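Long-range contact in lovastatin nonaketide synthase mokA (Monascus pilosus, PDB 6AD3), which builds the polyketide core of the cholesterol-lowering compound lovastatin by iterative nine-step condensation, and is represented here by its condensation domain: residues A[180-191]-A[203-211]. The protein carries 1 engineered substitution. Numbering follows the deposited sequence.
Sequences YDITAGDTLRLV and VVAYHRFVG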
# COMPACT_ATOMS: atom_id res chain seq x y z
N TYR A 180 -6.63 -14.29 -11.18
CA TYR A 180 -7.97 -13.94 -10.74
C TYR A 180 -8.91 -13.81 -11.94
O TYR A 180 -8.62 -13.05 -12.85
CB TYR A 180 -7.94 -12.64 -9.96
CG TYR A 180 -7.29 -12.77 -8.62
CD1 TYR A 180 -7.87 -13.49 -7.63
CD2 TYR A 180 -6.08 -12.14 -8.35
CE1 TYR A 180 -7.25 -13.66 -6.38
CE2 TYR A 180 -5.42 -12.34 -7.14
CZ TYR A 180 -6.02 -13.08 -6.15
OH TYR A 180 -5.40 -13.29 -4.95
N ASP A 181 -10.01 -14.54 -11.95
CA ASP A 181 -11.02 -14.36 -13.02
C ASP A 181 -12.06 -13.32 -12.56
O ASP A 181 -13.17 -13.67 -12.09
CB ASP A 181 -11.68 -15.69 -13.33
CG ASP A 181 -12.66 -15.61 -14.52
OD1 ASP A 181 -12.82 -14.53 -15.10
OD2 ASP A 181 -13.29 -16.65 -14.80
N ILE A 182 -11.69 -12.05 -12.61
CA ILE A 182 -12.54 -11.03 -11.94
C ILE A 182 -13.92 -10.89 -12.59
O ILE A 182 -14.89 -10.55 -11.91
CB ILE A 182 -11.84 -9.66 -11.82
CG1 ILE A 182 -11.56 -9.06 -13.18
CG2 ILE A 182 -10.53 -9.80 -11.03
CD1 ILE A 182 -11.09 -7.63 -13.11
N THR A 183 -14.02 -11.22 -13.89
CA THR A 183 -15.29 -11.21 -14.55
C THR A 183 -16.29 -12.10 -13.85
O THR A 183 -17.45 -11.75 -13.75
CB THR A 183 -15.19 -11.66 -16.03
OG1 THR A 183 -14.10 -10.96 -16.66
CG2 THR A 183 -16.46 -11.30 -16.74
N ALA A 184 -15.82 -13.20 -13.30
CA ALA A 184 -16.67 -14.20 -12.67
C ALA A 184 -16.78 -14.02 -11.13
O ALA A 184 -17.20 -14.94 -10.42
CB ALA A 184 -16.14 -15.60 -12.99
N GLY A 185 -16.18 -12.94 -10.63
CA GLY A 185 -16.15 -12.70 -9.20
C GLY A 185 -15.14 -13.52 -8.44
O GLY A 185 -15.23 -13.64 -7.23
N ASP A 186 -14.10 -13.95 -9.14
CA ASP A 186 -12.98 -14.66 -8.52
C ASP A 186 -11.90 -13.64 -8.22
O ASP A 186 -11.26 -13.12 -9.15
CB ASP A 186 -12.43 -15.72 -9.53
CG ASP A 186 -11.21 -16.40 -9.03
OD1 ASP A 186 -11.23 -16.83 -7.88
OD2 ASP A 186 -10.19 -16.45 -9.76
N THR A 187 -11.88 -13.17 -6.97
CA THR A 187 -11.16 -11.97 -6.59
C THR A 187 -10.32 -12.12 -5.32
O THR A 187 -9.54 -11.22 -4.99
CB THR A 187 -12.11 -10.79 -6.37
OG1 THR A 187 -13.01 -11.11 -5.28
CG2 THR A 187 -12.91 -10.51 -7.63
N LEU A 188 -10.46 -13.25 -4.61
CA LEU A 188 -9.82 -13.42 -3.29
C LEU A 188 -9.33 -14.86 -3.17
O LEU A 188 -9.90 -15.80 -3.79
CB LEU A 188 -10.87 -13.23 -2.21
CG LEU A 188 -11.23 -11.92 -1.58
CD1 LEU A 188 -12.02 -12.22 -0.29
CD2 LEU A 188 -10.00 -11.07 -1.24
N ARG A 189 -8.27 -15.06 -2.40
CA ARG A 189 -7.94 -16.39 -1.89
C ARG A 189 -7.83 -16.32 -0.39
O ARG A 189 -7.29 -15.37 0.15
CB ARG A 189 -6.61 -16.91 -2.48
CG ARG A 189 -6.49 -16.74 -3.99
CD ARG A 189 -7.01 -17.94 -4.71
NE ARG A 189 -6.94 -17.76 -6.17
CZ ARG A 189 -7.97 -17.41 -6.92
NH1 ARG A 189 -9.04 -16.90 -6.33
NH2 ARG A 189 -7.84 -17.34 -8.25
N LEU A 190 -8.51 -17.25 0.29
CA LEU A 190 -8.42 -17.35 1.74
C LEU A 190 -8.04 -18.78 2.10
O LEU A 190 -8.83 -19.67 1.86
CB LEU A 190 -9.76 -17.03 2.39
CG LEU A 190 -10.32 -15.64 2.12
CD1 LEU A 190 -11.78 -15.53 2.50
CD2 LEU A 190 -9.51 -14.58 2.82
N VAL A 191 -6.77 -18.97 2.49
CA VAL A 191 -6.17 -20.30 2.57
C VAL A 191 -5.45 -20.47 3.89
O VAL A 191 -4.58 -19.65 4.25
CB VAL A 191 -5.20 -20.57 1.42
CG1 VAL A 191 -4.62 -21.98 1.54
CG2 VAL A 191 -5.89 -20.35 0.10
N VAL A 203 -3.25 -17.31 4.63
CA VAL A 203 -2.99 -16.39 3.56
C VAL A 203 -4.30 -15.72 3.14
O VAL A 203 -5.29 -16.40 2.81
CB VAL A 203 -2.35 -17.11 2.33
CG1 VAL A 203 -2.01 -16.11 1.20
CG2 VAL A 203 -1.10 -17.88 2.74
N VAL A 204 -4.24 -14.40 3.05
CA VAL A 204 -5.21 -13.58 2.41
C VAL A 204 -4.61 -12.98 1.14
O VAL A 204 -3.63 -12.23 1.18
CB VAL A 204 -5.69 -12.44 3.35
CG1 VAL A 204 -6.62 -11.51 2.58
CG2 VAL A 204 -6.35 -12.98 4.59
N ALA A 205 -5.16 -13.38 -0.00
CA ALA A 205 -4.72 -12.88 -1.25
C ALA A 205 -5.89 -12.20 -1.96
O ALA A 205 -7.01 -12.65 -1.88
CB ALA A 205 -4.17 -13.99 -2.10
N TYR A 206 -5.60 -11.10 -2.62
CA TYR A 206 -6.63 -10.27 -3.21
C TYR A 206 -6.19 -9.60 -4.48
O TYR A 206 -5.06 -9.10 -4.61
CB TYR A 206 -7.16 -9.22 -2.22
CG TYR A 206 -6.11 -8.31 -1.63
CD1 TYR A 206 -5.38 -8.69 -0.52
CD2 TYR A 206 -5.96 -6.99 -2.09
CE1 TYR A 206 -4.46 -7.82 0.07
CE2 TYR A 206 -5.08 -6.11 -1.50
CZ TYR A 206 -4.32 -6.53 -0.45
OH TYR A 206 -3.44 -5.67 0.12
N HIS A 207 -7.12 -9.60 -5.44
CA HIS A 207 -7.06 -8.67 -6.54
C HIS A 207 -7.12 -7.26 -6.00
O HIS A 207 -7.77 -6.99 -4.99
CB HIS A 207 -8.20 -8.93 -7.53
CG HIS A 207 -8.07 -8.14 -8.79
ND1 HIS A 207 -7.49 -8.63 -9.95
CD2 HIS A 207 -8.47 -6.88 -9.08
CE1 HIS A 207 -7.50 -7.70 -10.87
NE2 HIS A 207 -8.06 -6.62 -10.37
N ARG A 208 -6.43 -6.35 -6.70
CA ARG A 208 -6.40 -4.93 -6.32
C ARG A 208 -7.78 -4.36 -6.06
O ARG A 208 -7.93 -3.54 -5.18
CB ARG A 208 -5.72 -4.15 -7.43
CG ARG A 208 -5.76 -2.61 -7.31
CD ARG A 208 -4.81 -2.08 -6.29
NE ARG A 208 -5.24 -2.33 -4.92
CZ ARG A 208 -4.52 -2.07 -3.84
NH1 ARG A 208 -3.31 -1.58 -3.96
NH2 ARG A 208 -4.99 -2.31 -2.63
N PHE A 209 -8.77 -4.72 -6.87
CA PHE A 209 -10.02 -4.05 -6.83
C PHE A 209 -10.83 -4.29 -5.53
O PHE A 209 -11.82 -3.58 -5.29
CB PHE A 209 -10.91 -4.45 -8.01
CG PHE A 209 -10.44 -3.99 -9.36
CD1 PHE A 209 -9.36 -3.14 -9.51
CD2 PHE A 209 -11.05 -4.50 -10.52
CE1 PHE A 209 -8.88 -2.83 -10.74
CE2 PHE A 209 -10.56 -4.17 -11.76
CZ PHE A 209 -9.51 -3.30 -11.87
N VAL A 210 -10.49 -5.32 -4.76
CA VAL A 210 -11.34 -5.78 -3.63
C VAL A 210 -10.72 -5.65 -2.25
O VAL A 210 -11.36 -5.99 -1.27
CB VAL A 210 -11.88 -7.22 -3.81
CG1 VAL A 210 -12.68 -7.31 -5.12
CG2 VAL A 210 -10.74 -8.24 -3.82
N GLY A 211 -9.48 -5.17 -2.19
CA GLY A 211 -8.80 -5.09 -0.92
C GLY A 211 -7.74 -4.04 -0.78
O GLY A 211 -7.49 -3.25 -1.69
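Arg189 and Ala205 form a hydrogen-bonded pair of the antiparallel hairpin 188-195/199-206: Arg189 N to Ala205 O is 2.8 Å, and Ala205 N returns an almost straight bond to Arg189 O. Val191 and Val203 pair in the same way, Val203 N lying 2.7 Å from Val191 O. His207 N donates to Thr187 O at 2.9 Å, one step beyond the Leu188-Tyr206 pair. Leu188 with Tyr206 and Leu190 with Val204 are the non-hydrogen-bonded pairs. Their side chains share one face, where Val204 and Tyr206 touch helix 213-227; on the other, Val191 and Val203 touch helix 165-176.

His207 opens the sequence corresponding to the HHxxxDG motif of condensation domains, with Arg208 in the place of the second, usually catalytic, histidine. Arg208 turns away from 180-191 and bonds through NH2 to Gly211 O, while NH1 makes a salt bridge with Glu462.

CH-pi contacts gather round His207. Its CG is anti to the backbone N (chi1 -171°), which brings the imidazole to Ile182; Ile182 CG2 sits over one ring face, 3.6 Å from the centroid. His207 NE2 in turn lies over the centre of a face of the Phe209 ring. His207 CB lies over the Tyr180 ring, 4.3 Å from its centroid, while the two ring planes stand nearly perpendicular. The rim atom Tyr180 CE1 lies over the centre of one face of the Arg189 guanidinium, which is held by an end-on, two-nitrogen salt bridge to Asp186. Tyr180 OH touches Ala205 CB.

Leu188 CD2 touches Tyr206 CB at 3.5 Å and also reaches Val210 CG2. Both methyls of Val210 approach Thr187 from one side, CG1 against CB and CG2 3.4 Å from Thr187 O. Ile182 CD1 reaches the Phe209 ring at CE2, 3.8 Å away.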